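Local coordinates for single-strand DNA-binding protein (Agrobacterium tumefaciens, PDB 3BTP) that binds single-stranded but not double-stranded DNA whatever its nucleotide sequence and mediates nuclear uptake of single-stranded T-DNA copies during plant transformation, at residues 115-120 with 204-209; 150-155 with 160-165; 167-172 with 197-202; 262-267 with 312-317. All coordinates share one frame; numbering follows the deposited sequence.

Contact 1. Residues 115-120 with 204-209; sequences DEYILV and AEMGIT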
loop_
_atom_site.group_PDB
_atom_site.type_symbol
_atom_site.label_atom_id
_atom_site.label_comp_id
_atom_site.label_asym_id
_atom_site.label_seq_id
_atom_site.Cartn_x
_atom_site.Cartn_y
_atom_site.Cartn_z
ATOM N N ASP A 115 -2.326 13.773 -16.157
ATOM C CA ASP A 115 -1.146 12.995 -15.834
ATOM C C ASP A 115 -1.452 11.506 -15.625
ATOM O O ASP A 115 -0.728 10.805 -14.929
ATOM C CB ASP A 115 -0.476 13.618 -14.578
ATOM C CG ASP A 115 -1.339 13.484 -13.310
ATOM O OD1 ASP A 115 -2.425 12.922 -13.464
ATOM O OD2 ASP A 115 -0.935 13.905 -12.176
ATOM N N GLU A 116 -2.517 11.017 -16.247
ATOM C CA GLU A 116 -2.996 9.633 -16.074
ATOM C C GLU A 116 -2.032 8.583 -16.710
ATOM O O GLU A 116 -2.142 7.374 -16.438
ATOM C CB GLU A 116 -4.435 9.521 -16.640
ATOM C CG GLU A 116 -4.574 9.706 -18.192
ATOM C CD GLU A 116 -6.036 9.351 -18.756
ATOM O OE1 GLU A 116 -6.917 8.755 -18.053
ATOM O OE2 GLU A 116 -6.292 9.672 -19.936
ATOM N N TYR A 117 -1.136 9.060 -17.614
ATOM C CA TYR A 117 0.023 8.282 -18.019
ATOM C C TYR A 117 1.255 9.149 -18.263
ATOM O O TYR A 117 1.161 10.384 -18.480
ATOM C CB TYR A 117 -0.263 7.220 -19.143
ATOM C CG TYR A 117 -0.479 7.824 -20.534
ATOM C CD1 TYR A 117 0.620 8.154 -21.355
ATOM C CD2 TYR A 117 -1.787 8.118 -20.993
ATOM C CE1 TYR A 117 0.446 8.735 -22.612
ATOM C CE2 TYR A 117 -1.985 8.655 -22.255
ATOM C CZ TYR A 117 -0.865 8.980 -23.053
ATOM O OH TYR A 117 -1.064 9.547 -24.275
ATOM N N ILE A 118 2.401 8.478 -18.162
ATOM C CA ILE A 118 3.689 9.007 -18.498
ATOM C C ILE A 118 4.342 8.030 -19.514
ATOM O O ILE A 118 4.301 6.813 -19.324
ATOM C CB ILE A 118 4.579 9.136 -17.241
ATOM C CG1 ILE A 118 3.922 10.025 -16.150
ATOM C CG2 ILE A 118 5.972 9.632 -17.603
ATOM C CD1 ILE A 118 4.606 9.965 -14.822
ATOM N N LEU A 119 4.950 8.569 -20.574
ATOM C CA LEU A 119 5.698 7.762 -21.548
ATOM C C LEU A 119 7.165 7.857 -21.250
ATOM O O LEU A 119 7.723 8.967 -21.231
ATOM C CB LEU A 119 5.446 8.255 -23.010
ATOM C CG LEU A 119 4.037 7.909 -23.548
ATOM C CD1 LEU A 119 4.009 8.202 -25.058
ATOM C CD2 LEU A 119 3.579 6.401 -23.290
ATOM N N VAL A 120 7.796 6.719 -20.962
ATOM C CA VAL A 120 9.230 6.754 -20.643
ATOM C C VAL A 120 10.043 6.195 -21.801
ATOM O O VAL A 120 9.662 5.206 -22.413
ATOM C CB VAL A 120 9.606 5.995 -19.329
ATOM C CG1 VAL A 120 11.088 6.288 -18.939
ATOM C CG2 VAL A 120 8.634 6.363 -18.178
ATOM N N ALA A 204 -8.578 2.794 -25.125
ATOM C CA ALA A 204 -9.475 3.581 -26.027
ATOM C C ALA A 204 -9.892 4.940 -25.534
ATOM O O ALA A 204 -9.841 5.908 -26.299
ATOM C CB ALA A 204 -10.741 2.766 -26.442
ATOM N N GLU A 205 -10.311 5.003 -24.273
ATOM C CA GLU A 205 -10.589 6.250 -23.588
ATOM C C GLU A 205 -9.363 7.113 -23.354
ATOM O O GLU A 205 -9.437 8.320 -23.458
ATOM C CB GLU A 205 -11.280 5.974 -22.232
ATOM C CG GLU A 205 -12.385 4.929 -22.323
ATOM C CD GLU A 205 -13.072 4.646 -20.962
ATOM O OE1 GLU A 205 -12.386 4.658 -19.902
ATOM O OE2 GLU A 205 -14.306 4.395 -20.949
ATOM N N MET A 206 -8.236 6.531 -22.985
ATOM C CA MET A 206 -7.006 7.324 -22.787
ATOM C C MET A 206 -6.371 7.764 -24.144
ATOM O O MET A 206 -5.469 8.622 -24.184
ATOM C CB MET A 206 -5.969 6.558 -21.928
ATOM C CG MET A 206 -6.382 6.262 -20.418
ATOM S SD MET A 206 -4.994 5.437 -19.423
ATOM C CE MET A 206 -5.399 3.815 -19.938
ATOM N N GLY A 207 -6.824 7.170 -25.236
ATOM C CA GLY A 207 -6.307 7.517 -26.560
ATOM C C GLY A 207 -5.011 6.824 -26.934
ATOM O O GLY A 207 -4.322 7.258 -27.851
ATOM N N ILE A 208 -4.681 5.737 -26.229
ATOM C CA ILE A 208 -3.452 4.970 -26.458
ATOM C C ILE A 208 -3.697 3.887 -27.513
ATOM O O ILE A 208 -4.535 3.031 -27.324
ATOM C CB ILE A 208 -2.930 4.326 -25.081
ATOM C CG1 ILE A 208 -2.689 5.414 -24.039
ATOM C CG2 ILE A 208 -1.695 3.495 -25.274
ATOM C CD1 ILE A 208 -2.172 4.941 -22.689
ATOM N N THR A 209 -2.932 3.858 -28.590
ATOM C CA THR A 209 -3.135 2.812 -29.612
ATOM C C THR A 209 -2.173 1.621 -29.559
ATOM O O THR A 209 -2.432 0.591 -30.164
ATOM C CB THR A 209 -3.082 3.434 -31.018
ATOM O OG1 THR A 209 -1.916 4.260 -31.121
ATOM C CG2 THR A 209 -4.336 4.276 -31.297
HETATM O O HOH W 1 -3.333 10.011 -25.575
#
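Tyr-117 takes Ile-208 on one face of its ring, where the start of strand 117-124, in a four-stranded antiparallel sheet, meets the chain leaving helix 186-206. The methyl CD1 of Ile-208 stands 3.9 Å from the centroid of the Tyr-117 ring and 23° off its normal, a CH-pi contact displaced toward the CD2 and CE2 side. The two side chains run past one another in opposite senses, with CG1 following beyond the rim, nearest CE2 and CZ. Tyr-117 CG sits between its backbone N and carbonyl carbon (chi1 73°), turning the ring toward Ile-208. Met-206 supplies the second contact. Its CG packs over one face of the Glu-116 carboxylate, 3.4 Å from Glu-116 OE2, while its sulfur reaches only the fringe of the tyrosine, with SD 4.5 Å from Tyr-117 CD2.

The carboxylate has stronger partners elsewhere: OE2 forms a salt bridge with Lys-133 and OE1 with Arg-112, which would hold it in place while the methionine methylenes pack against it. Phe-145 of helix 142-147 touches both Tyr-117 and Ile-208, adding a further apolar wall. Gly-207, with positive phi (83°), is where the chain abandons the helix, turning Ile-208 back toward the sheet. Polar atoms are joined through one water in the plane of the tyrosine ring: it sits 2.7 Å from Tyr-117 OH and donates to Met-206 O at 2.9 Å.

Contact 2. Residues 150-155 with 160-165; sequences RLYRDG and YPPPLA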
loop_
_atom_site.group_PDB
_atom_site.type_symbol
_atom_site.label_atom_id
_atom_site.label_comp_id
_atom_site.label_asym_id
_atom_site.label_seq_id
_atom_site.Cartn_x
_atom_site.Cartn_y
_atom_site.Cartn_z
ATOM N N ARG A 150 5.238 2.501 -20.657
ATOM C CA ARG A 150 4.034 3.275 -20.334
ATOM C C ARG A 150 3.659 3.185 -18.829
ATOM O O ARG A 150 3.426 2.095 -18.286
ATOM C CB ARG A 150 2.858 2.788 -21.204
ATOM C CG ARG A 150 3.097 2.829 -22.726
ATOM C CD ARG A 150 1.758 2.585 -23.506
ATOM N NE ARG A 150 1.096 1.309 -23.173
ATOM C CZ ARG A 150 1.345 0.098 -23.711
ATOM N NH1 ARG A 150 2.264 -0.051 -24.666
ATOM N NH2 ARG A 150 0.622 -0.977 -23.317
ATOM N N LEU A 151 3.580 4.320 -18.157
ATOM C CA LEU A 151 3.293 4.299 -16.720
ATOM C C LEU A 151 1.856 4.808 -16.513
ATOM O O LEU A 151 1.557 5.862 -17.007
ATOM C CB LEU A 151 4.342 5.136 -15.954
ATOM C CG LEU A 151 5.783 4.578 -15.825
ATOM C CD1 LEU A 151 6.719 5.475 -14.997
ATOM C CD2 LEU A 151 5.845 3.143 -15.163
ATOM N N TYR A 152 0.967 3.996 -15.885
ATOM C CA TYR A 152 -0.454 4.375 -15.648
ATOM C C TYR A 152 -0.659 4.821 -14.176
ATOM O O TYR A 152 -0.268 4.094 -13.266
ATOM C CB TYR A 152 -1.353 3.190 -15.938
ATOM C CG TYR A 152 -1.156 2.626 -17.305
ATOM C CD1 TYR A 152 -1.853 3.160 -18.391
ATOM C CD2 TYR A 152 -0.240 1.589 -17.539
ATOM C CE1 TYR A 152 -1.650 2.682 -19.658
ATOM C CE2 TYR A 152 -0.024 1.092 -18.813
ATOM C CZ TYR A 152 -0.758 1.635 -19.858
ATOM O OH TYR A 152 -0.621 1.139 -21.117
ATOM N N ARG A 153 -1.243 5.983 -13.959
ATOM C CA ARG A 153 -1.479 6.523 -12.617
ATOM C C ARG A 153 -2.654 5.727 -12.007
ATOM O O ARG A 153 -3.647 5.495 -12.689
ATOM C CB ARG A 153 -1.862 7.991 -12.712
ATOM C CG ARG A 153 -1.844 8.733 -11.355
ATOM C CD ARG A 153 -2.550 10.135 -11.450
ATOM N NE ARG A 153 -2.551 10.805 -10.130
ATOM C CZ ARG A 153 -1.508 11.439 -9.575
ATOM N NH1 ARG A 153 -0.346 11.577 -10.232
ATOM N NH2 ARG A 153 -1.633 11.985 -8.357
ATOM N N ASP A 154 -2.532 5.248 -10.761
ATOM C CA ASP A 154 -3.651 4.577 -10.086
ATOM C C ASP A 154 -4.405 5.606 -9.242
ATOM O O ASP A 154 -4.141 6.799 -9.373
ATOM C CB ASP A 154 -3.221 3.328 -9.292
ATOM C CG ASP A 154 -2.510 3.636 -7.939
ATOM O OD1 ASP A 154 -2.366 4.822 -7.541
ATOM O OD2 ASP A 154 -2.026 2.643 -7.289
ATOM N N GLY A 155 -5.296 5.145 -8.343
ATOM C CA GLY A 155 -6.121 6.076 -7.588
ATOM C C GLY A 155 -5.436 6.950 -6.555
ATOM O O GLY A 155 -5.981 7.974 -6.177
ATOM N N TYR A 160 2.080 2.466 -12.539
ATOM C CA TYR A 160 2.269 1.042 -12.886
ATOM C C TYR A 160 2.669 0.922 -14.321
ATOM O O TYR A 160 2.043 1.535 -15.181
ATOM C CB TYR A 160 0.958 0.252 -12.760
ATOM C CG TYR A 160 0.531 -0.082 -11.347
ATOM C CD1 TYR A 160 0.690 -1.377 -10.853
ATOM C CD2 TYR A 160 -0.011 0.897 -10.495
ATOM C CE1 TYR A 160 0.291 -1.701 -9.585
ATOM C CE2 TYR A 160 -0.379 0.592 -9.194
ATOM C CZ TYR A 160 -0.232 -0.722 -8.744
ATOM O OH TYR A 160 -0.647 -1.101 -7.478
ATOM N N PRO A 161 3.697 0.078 -14.578
ATOM C CA PRO A 161 4.071 -0.279 -15.952
ATOM C C PRO A 161 3.119 -1.365 -16.373
ATOM O O PRO A 161 2.418 -1.894 -15.520
ATOM C CB PRO A 161 5.538 -0.773 -15.813
ATOM C CG PRO A 161 5.609 -1.366 -14.381
ATOM C CD PRO A 161 4.533 -0.608 -13.543
ATOM N N PRO A 162 3.068 -1.699 -17.683
ATOM C CA PRO A 162 1.955 -2.404 -18.294
ATOM C C PRO A 162 1.575 -3.792 -17.757
ATOM O O PRO A 162 0.397 -3.989 -17.567
ATOM C CB PRO A 162 2.358 -2.452 -19.802
ATOM C CG PRO A 162 3.237 -1.251 -19.942
ATOM C CD PRO A 162 4.051 -1.297 -18.709
ATOM N N PRO A 163 2.564 -4.747 -17.595
ATOM C CA PRO A 163 2.216 -6.129 -17.158
ATOM C C PRO A 163 1.604 -6.105 -15.757
ATOM O O PRO A 163 0.702 -6.890 -15.475
ATOM C CB PRO A 163 3.564 -6.842 -17.054
ATOM C CG PRO A 163 4.671 -5.733 -17.134
ATOM C CD PRO A 163 4.026 -4.539 -17.777
ATOM N N LEU A 164 2.043 -5.140 -14.924
ATOM C CA LEU A 164 1.467 -4.917 -13.596
ATOM C C LEU A 164 0.176 -4.131 -13.578
ATOM O O LEU A 164 -0.672 -4.447 -12.830
ATOM C CB LEU A 164 2.518 -4.253 -12.676
ATOM C CG LEU A 164 3.835 -5.049 -12.489
ATOM C CD1 LEU A 164 4.753 -4.299 -11.577
ATOM C CD2 LEU A 164 3.709 -6.471 -12.005
ATOM N N ALA A 165 0.046 -3.066 -14.366
ATOM C CA ALA A 165 -1.222 -2.396 -14.495
ATOM C C ALA A 165 -2.324 -3.335 -14.923
ATOM O O ALA A 165 -3.448 -3.239 -14.431
ATOM C CB ALA A 165 -1.121 -1.082 -15.506
HETATM O O HOH W 2 -2.614 0.124 -6.673
#
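Asp-154 and Tyr-160 meet because the carboxylate of the aspartate is swung between its own backbone N and carbonyl carbon (chi1 76°), which carries OD2 to the rim of the tyrosine. Tyr-152, with CG beside its backbone N (chi1 -55°), instead lays its ring along the start of helix 162-167. At the first site OD2 of Asp-154 lies in the plane of the Tyr-160 ring, 3.2 Å from CE2, so the negatively charged oxygen faces the electropositive C-H edge. The carboxylate itself is turned 49° from the ring. A water completes the link, donating to Asp-154 OD2 at 2.7 Å and accepting from Tyr-160 OH at 2.5 Å. Asn-158 also donates to OD2, from within the turn.

On the same face of the sheet, at Tyr-152, Ala-165 CB comes to 3.5 Å from Tyr-152 CD2, and Pro-162 reaches the CE2 edge of the same ring. Pro-162 also places CG over one face of the Arg-150 guanidinium, whose NH2 is bound by the backbone carbonyl of Asp-212.

The backbones of Tyr-152 and Tyr-160 are an antiparallel hydrogen-bonded pair, joined twice, Tyr-152 N to Tyr-160 O at 2.8 Å and Tyr-160 N to Tyr-152 O at 2.9 Å. Pro-161 follows at the N-cap, and its carbonyl receives the N-H of Ala-165. The whole is a beta-hairpin: residues 154-158 connect strand 149-153 to the short outermost strand 159-160, which passes directly into helix 162-167.

Contact 3. Residues 167-172 with 197-202; sequences ERIDLP and EVWNRA. Unlike the reference sequence in segment 167-172: Leu-171 (reference Ile).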
loop_
_atom_site.group_PDB
_atom_site.type_symbol
_atom_site.label_atom_id
_atom_site.label_comp_id
_atom_site.label_asym_id
_atom_site.label_seq_id
_atom_site.Cartn_x
_atom_site.Cartn_y
_atom_site.Cartn_z
ATOM N N GLU A 167 -2.511 -6.784 -14.532
ATOM C CA GLU A 167 -2.881 -7.725 -13.450
ATOM C C GLU A 167 -3.540 -7.027 -12.261
ATOM O O GLU A 167 -4.278 -7.664 -11.497
ATOM C CB GLU A 167 -1.680 -8.611 -13.014
ATOM C CG GLU A 167 -1.397 -9.697 -14.118
ATOM C CD GLU A 167 -2.633 -10.640 -14.359
ATOM O OE1 GLU A 167 -3.584 -10.631 -13.528
ATOM O OE2 GLU A 167 -2.668 -11.414 -15.328
ATOM N N ARG A 168 -3.288 -5.744 -12.095
ATOM C CA ARG A 168 -3.936 -4.972 -11.023
ATOM C C ARG A 168 -5.446 -4.773 -11.263
ATOM O O ARG A 168 -6.194 -4.452 -10.333
ATOM C CB ARG A 168 -3.190 -3.630 -10.804
ATOM C CG ARG A 168 -3.930 -2.495 -10.052
ATOM C CD ARG A 168 -3.597 -2.623 -8.602
ATOM N NE ARG A 168 -4.338 -1.849 -7.566
ATOM C CZ ARG A 168 -5.504 -2.206 -7.055
ATOM N NH1 ARG A 168 -6.204 -3.216 -7.571
ATOM N NH2 ARG A 168 -5.990 -1.530 -6.041
ATOM N N ILE A 169 -5.919 -4.980 -12.491
ATOM C CA ILE A 169 -7.371 -5.033 -12.693
ATOM C C ILE A 169 -7.922 -6.182 -11.845
ATOM O O ILE A 169 -7.398 -7.326 -11.867
ATOM C CB ILE A 169 -7.823 -5.125 -14.168
ATOM C CG1 ILE A 169 -7.273 -3.931 -15.042
ATOM C CG2 ILE A 169 -9.397 -5.212 -14.214
ATOM C CD1 ILE A 169 -6.933 -4.261 -16.622
ATOM N N ASP A 170 -8.913 -5.906 -11.017
ATOM C CA ASP A 170 -9.367 -6.980 -10.121
ATOM C C ASP A 170 -10.637 -7.639 -10.679
ATOM O O ASP A 170 -11.382 -7.016 -11.416
ATOM C CB ASP A 170 -9.597 -6.499 -8.688
ATOM C CG ASP A 170 -10.709 -5.518 -8.612
ATOM O OD1 ASP A 170 -10.736 -4.643 -9.504
ATOM O OD2 ASP A 170 -11.585 -5.637 -7.697
ATOM N N LEU A 171 -10.839 -8.910 -10.366
ATOM C CA LEU A 171 -12.098 -9.540 -10.779
ATOM C C LEU A 171 -13.197 -9.321 -9.740
ATOM O O LEU A 171 -12.991 -9.588 -8.544
ATOM C CB LEU A 171 -11.918 -11.049 -11.041
ATOM C CG LEU A 171 -10.642 -11.173 -11.910
ATOM C CD1 LEU A 171 -10.167 -12.563 -11.767
ATOM C CD2 LEU A 171 -10.855 -10.801 -13.396
ATOM N N PRO A 172 -14.361 -8.873 -10.212
ATOM C CA PRO A 172 -15.600 -8.852 -9.450
ATOM C C PRO A 172 -15.822 -10.145 -8.689
ATOM O O PRO A 172 -15.687 -11.247 -9.253
ATOM C CB PRO A 172 -16.659 -8.668 -10.530
ATOM C CG PRO A 172 -15.962 -7.769 -11.513
ATOM C CD PRO A 172 -14.546 -8.326 -11.563
ATOM N N GLU A 197 -10.816 -6.884 -21.572
ATOM C CA GLU A 197 -11.834 -5.903 -21.976
ATOM C C GLU A 197 -11.777 -4.603 -21.192
ATOM O O GLU A 197 -12.005 -3.570 -21.712
ATOM C CB GLU A 197 -13.231 -6.459 -21.864
ATOM C CG GLU A 197 -13.338 -7.925 -21.887
ATOM C CD GLU A 197 -14.747 -8.331 -22.272
ATOM O OE1 GLU A 197 -15.695 -8.014 -21.469
ATOM O OE2 GLU A 197 -14.888 -8.911 -23.400
ATOM N N VAL A 198 -11.491 -4.668 -19.902
ATOM C CA VAL A 198 -11.259 -3.466 -19.114
ATOM C C VAL A 198 -10.060 -2.732 -19.695
ATOM O O VAL A 198 -10.113 -1.535 -19.928
ATOM C CB VAL A 198 -11.070 -3.848 -17.648
ATOM C CG1 VAL A 198 -10.851 -2.624 -16.797
ATOM C CG2 VAL A 198 -12.344 -4.608 -17.217
ATOM N N TRP A 199 -8.990 -3.472 -19.949
ATOM C CA TRP A 199 -7.730 -2.893 -20.408
ATOM C C TRP A 199 -7.925 -2.178 -21.750
ATOM O O TRP A 199 -7.546 -1.014 -21.906
ATOM C CB TRP A 199 -6.764 -4.082 -20.584
ATOM C CG TRP A 199 -5.468 -3.762 -21.225
ATOM C CD1 TRP A 199 -5.102 -3.997 -22.532
ATOM C CD2 TRP A 199 -4.315 -3.201 -20.574
ATOM N NE1 TRP A 199 -3.822 -3.602 -22.727
ATOM C CE2 TRP A 199 -3.302 -3.113 -21.550
ATOM C CE3 TRP A 199 -4.028 -2.827 -19.248
ATOM C CZ2 TRP A 199 -2.013 -2.665 -21.245
ATOM C CZ3 TRP A 199 -2.750 -2.334 -18.949
ATOM C CH2 TRP A 199 -1.760 -2.280 -19.936
ATOM N N ASN A 200 -8.488 -2.899 -22.726
ATOM C CA ASN A 200 -8.857 -2.366 -24.074
ATOM C C ASN A 200 -9.759 -1.146 -24.077
ATOM O O ASN A 200 -9.509 -0.137 -24.781
ATOM C CB ASN A 200 -9.452 -3.480 -24.920
ATOM C CG ASN A 200 -8.386 -4.362 -25.473
ATOM O OD1 ASN A 200 -8.657 -5.437 -26.005
ATOM N ND2 ASN A 200 -7.120 -3.902 -25.354
ATOM N N ARG A 201 -10.791 -1.207 -23.262
ATOM C CA ARG A 201 -11.687 -0.050 -23.118
ATOM C C ARG A 201 -10.964 1.134 -22.452
ATOM O O ARG A 201 -11.161 2.269 -22.850
ATOM C CB ARG A 201 -12.969 -0.450 -22.359
ATOM C CG ARG A 201 -13.979 0.684 -22.044
ATOM C CD ARG A 201 -14.755 0.403 -20.719
ATOM N NE ARG A 201 -15.293 -0.959 -20.686
ATOM C CZ ARG A 201 -15.351 -1.778 -19.622
ATOM N NH1 ARG A 201 -14.935 -1.418 -18.394
ATOM N NH2 ARG A 201 -15.834 -3.002 -19.800
ATOM N N ALA A 202 -10.157 0.886 -21.434
ATOM C CA ALA A 202 -9.353 1.960 -20.827
ATOM C C ALA A 202 -8.339 2.607 -21.824
ATOM O O ALA A 202 -8.181 3.804 -21.850
ATOM C CB ALA A 202 -8.654 1.454 -19.507
#
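Trp-199 offers the edge of its indole to Ile-169, whose CD1 lies near the ring plane, 4.0 Å from Trp-199 CB and a little farther from benzene-ring CE3. The side chains stand at about a right angle, so the methyl rests in the angle between the indole and the helix backbone. Other rings surround the indole: Phe-166 meets it edge to face, and Tyr-152 and His-203 come against it at steeper and shallower inclinations. Its NE1 is taken up by the carbonyl of Thr-211, which would hold the ring in this rotation.

Val-198, one residue earlier, receives the other branch of the isoleucine. CG2 of Ile-169 is 3.9 Å from CG1 of Val-198, and these two beta-branched groups run alongside one another with opposed directions. CG1 of Val-198 stands trans to its backbone nitrogen (chi1 -179°), directed out from the helix at Ile-169. Thus CD1 and CG2 of Ile-169, the residue of 167-172 that meets 197-202, straddle the step from Val-198 to Trp-199.

Nothing polar joins the segments. Lys-195 of the same helix forms a salt bridge with Glu-167 and a weak hydrogen bond to Ile-169 O. Leu-171 and Pro-172 extend the packing to Tyr-194, one turn earlier. The arrangement is a loop laid along a helix: the connection between helices 162-167 and 173-177 passes beside helix 186-206, making a small, partly buried hydrophobic junction.

Contact 4. Residues 262-267 with 312-317; sequences DILIKT and GIMHDS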
loop_
_atom_site.group_PDB
_atom_site.type_symbol
_atom_site.label_atom_id
_atom_site.label_comp_id
_atom_site.label_asym_id
_atom_site.label_seq_id
_atom_site.Cartn_x
_atom_site.Cartn_y
_atom_site.Cartn_z
ATOM N N ASP A 262 15.413 4.743 -9.765
ATOM C CA ASP A 262 14.930 4.600 -8.439
ATOM C C ASP A 262 13.796 5.638 -8.193
ATOM O O ASP A 262 12.812 5.355 -7.495
ATOM C CB ASP A 262 16.090 4.943 -7.479
ATOM C CG ASP A 262 17.380 4.100 -7.724
ATOM O OD1 ASP A 262 17.299 2.997 -8.277
ATOM O OD2 ASP A 262 18.506 4.538 -7.347
ATOM N N ILE A 263 13.980 6.854 -8.720
ATOM C CA ILE A 263 13.250 8.039 -8.263
ATOM C C ILE A 263 12.668 8.666 -9.498
ATOM O O ILE A 263 13.345 8.852 -10.478
ATOM C CB ILE A 263 14.140 9.033 -7.514
ATOM C CG1 ILE A 263 14.666 8.451 -6.178
ATOM C CG2 ILE A 263 13.423 10.313 -7.269
ATOM C CD1 ILE A 263 15.869 9.178 -5.602
ATOM N N LEU A 264 11.383 8.971 -9.440
ATOM C CA LEU A 264 10.693 9.820 -10.438
ATOM C C LEU A 264 10.116 11.074 -9.764
ATOM O O LEU A 264 9.298 10.978 -8.872
ATOM C CB LEU A 264 9.556 8.994 -11.108
ATOM C CG LEU A 264 8.761 9.515 -12.348
ATOM C CD1 LEU A 264 7.872 8.372 -12.874
ATOM C CD2 LEU A 264 7.878 10.691 -12.021
ATOM N N ILE A 265 10.488 12.260 -10.239
ATOM C CA ILE A 265 9.969 13.514 -9.719
ATOM C C ILE A 265 9.017 14.039 -10.782
ATOM O O ILE A 265 9.352 14.111 -11.940
ATOM C CB ILE A 265 11.125 14.575 -9.577
ATOM C CG1 ILE A 265 12.379 13.991 -8.864
ATOM C CG2 ILE A 265 10.616 16.002 -9.035
ATOM C CD1 ILE A 265 12.206 13.704 -7.433
ATOM N N LYS A 266 7.822 14.434 -10.404
ATOM C CA LYS A 266 6.911 14.990 -11.379
ATOM C C LYS A 266 6.536 16.387 -10.879
ATOM O O LYS A 266 5.798 16.495 -9.898
ATOM C CB LYS A 266 5.666 14.139 -11.507
ATOM C CG LYS A 266 4.691 14.682 -12.595
ATOM C CD LYS A 266 3.657 13.618 -13.086
ATOM C CE LYS A 266 2.559 13.441 -12.142
ATOM N NZ LYS A 266 1.797 14.667 -11.613
ATOM N N THR A 267 7.027 17.438 -11.550
ATOM C CA THR A 267 6.849 18.822 -11.057
ATOM C C THR A 267 5.390 19.273 -11.237
ATOM O O THR A 267 4.626 18.627 -11.966
ATOM C CB THR A 267 7.774 19.838 -11.856
ATOM O OG1 THR A 267 7.154 20.164 -13.111
ATOM C CG2 THR A 267 9.183 19.316 -12.111
ATOM N N GLY A 312 8.862 -2.766 -10.288
ATOM C CA GLY A 312 8.683 -1.830 -11.366
ATOM C C GLY A 312 7.690 -0.735 -11.053
ATOM O O GLY A 312 7.762 0.309 -11.657
ATOM N N ILE A 313 6.806 -0.951 -10.084
ATOM C CA ILE A 313 5.893 0.089 -9.626
ATOM C C ILE A 313 6.607 1.284 -9.007
ATOM O O ILE A 313 7.452 1.139 -8.173
ATOM C CB ILE A 313 4.802 -0.456 -8.621
ATOM C CG1 ILE A 313 4.128 -1.724 -9.166
ATOM C CG2 ILE A 313 3.818 0.655 -8.175
ATOM C CD1 ILE A 313 3.337 -2.385 -8.120
ATOM N N MET A 314 6.195 2.482 -9.399
ATOM C CA MET A 314 6.659 3.725 -8.808
ATOM C C MET A 314 5.623 4.239 -7.853
ATOM O O MET A 314 4.639 4.877 -8.252
ATOM C CB MET A 314 6.883 4.728 -9.948
ATOM C CG MET A 314 7.788 4.165 -10.964
ATOM S SD MET A 314 9.497 4.700 -10.915
ATOM C CE MET A 314 9.698 5.313 -9.443
ATOM N N HIS A 315 5.837 3.951 -6.568
ATOM C CA HIS A 315 4.939 4.343 -5.531
ATOM C C HIS A 315 5.186 5.786 -5.137
ATOM O O HIS A 315 6.355 6.212 -4.946
ATOM C CB HIS A 315 5.058 3.457 -4.286
ATOM C CG HIS A 315 4.670 2.021 -4.488
ATOM N ND1 HIS A 315 3.350 1.577 -4.447
ATOM C CD2 HIS A 315 5.425 0.922 -4.679
ATOM C CE1 HIS A 315 3.318 0.265 -4.636
ATOM N NE2 HIS A 315 4.567 -0.156 -4.769
ATOM N N ASP A 316 4.082 6.544 -5.062
ATOM C CA ASP A 316 4.094 7.861 -4.521
ATOM C C ASP A 316 4.579 7.766 -3.085
ATOM O O ASP A 316 4.143 6.915 -2.298
ATOM C CB ASP A 316 2.706 8.479 -4.531
ATOM C CG ASP A 316 2.741 9.976 -4.174
ATOM O OD1 ASP A 316 3.187 10.827 -5.038
ATOM O OD2 ASP A 316 2.364 10.291 -3.029
ATOM N N SER A 317 5.478 8.695 -2.755
ATOM C CA SER A 317 6.111 8.831 -1.429
ATOM C C SER A 317 5.083 9.005 -0.266
ATOM O O SER A 317 5.200 8.350 0.798
ATOM C CB SER A 317 7.124 10.002 -1.518
ATOM O OG SER A 317 6.441 11.250 -1.389
#
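Met-314 reaches Leu-264 with its terminal methyl alone, and the whole contact turns on how that methyl is aimed. CG lies beside the backbone nitrogen (chi1 -54°), and the chain then folds twice, with CE almost eclipsed to CB about the CG-SD bond (chi3 18°). This is an unusual, strained shape, so the exact place of CE is less certain. The curled chain brings CE to the backbone of strand 263-266. There CE is 4.0 Å from Leu-264 CB and 3.7 Å from Asp-262 O, with Leu-264 N also 4.0 Å away. Leu-264 points its CB toward the methionine, while Ile-263 points its own away.

The two strands are not neighbours. Strand 304-308 runs between them, and Met-314 spans it, touching the side chains of Lys-306 and Lys-308 on the way. The backbones of Asp-262 and Leu-264 pair with Lys-308 and Lys-306 of that middle strand. At the other edge Asp-262 and Ile-263 together face Ser-275 in a classic beta bulge.

Since the methyl neither donates nor accepts, its approach to Asp-262 O and Leu-264 N is directionless: a buried van der Waals touch that crosses over strand 304-308.

From the start of the modelled chain, the backbone enters strand 117-124, whose beginning takes part in contact 1; that contact closes only at the end of helix 186-206, enclosing contacts 2 and 3. Inside this loop contact 2 is the tight hairpin, closed first, and contact 3 follows it in series, pinning the next loop to the same helix that contact 1 uses. Contact 4 opens after contact 1 has closed and belongs to a second four-stranded antiparallel sheet. The two sheets meet through the first two contacts: Lys-266 forms a salt bridge with Asp-115, and Leu-264 packs on Ile-118 and Leu-151; the loop residue Ile-313 packs on Tyr-160. Contacts 3 and 4 stay apart, about 7 Å between nearest atoms.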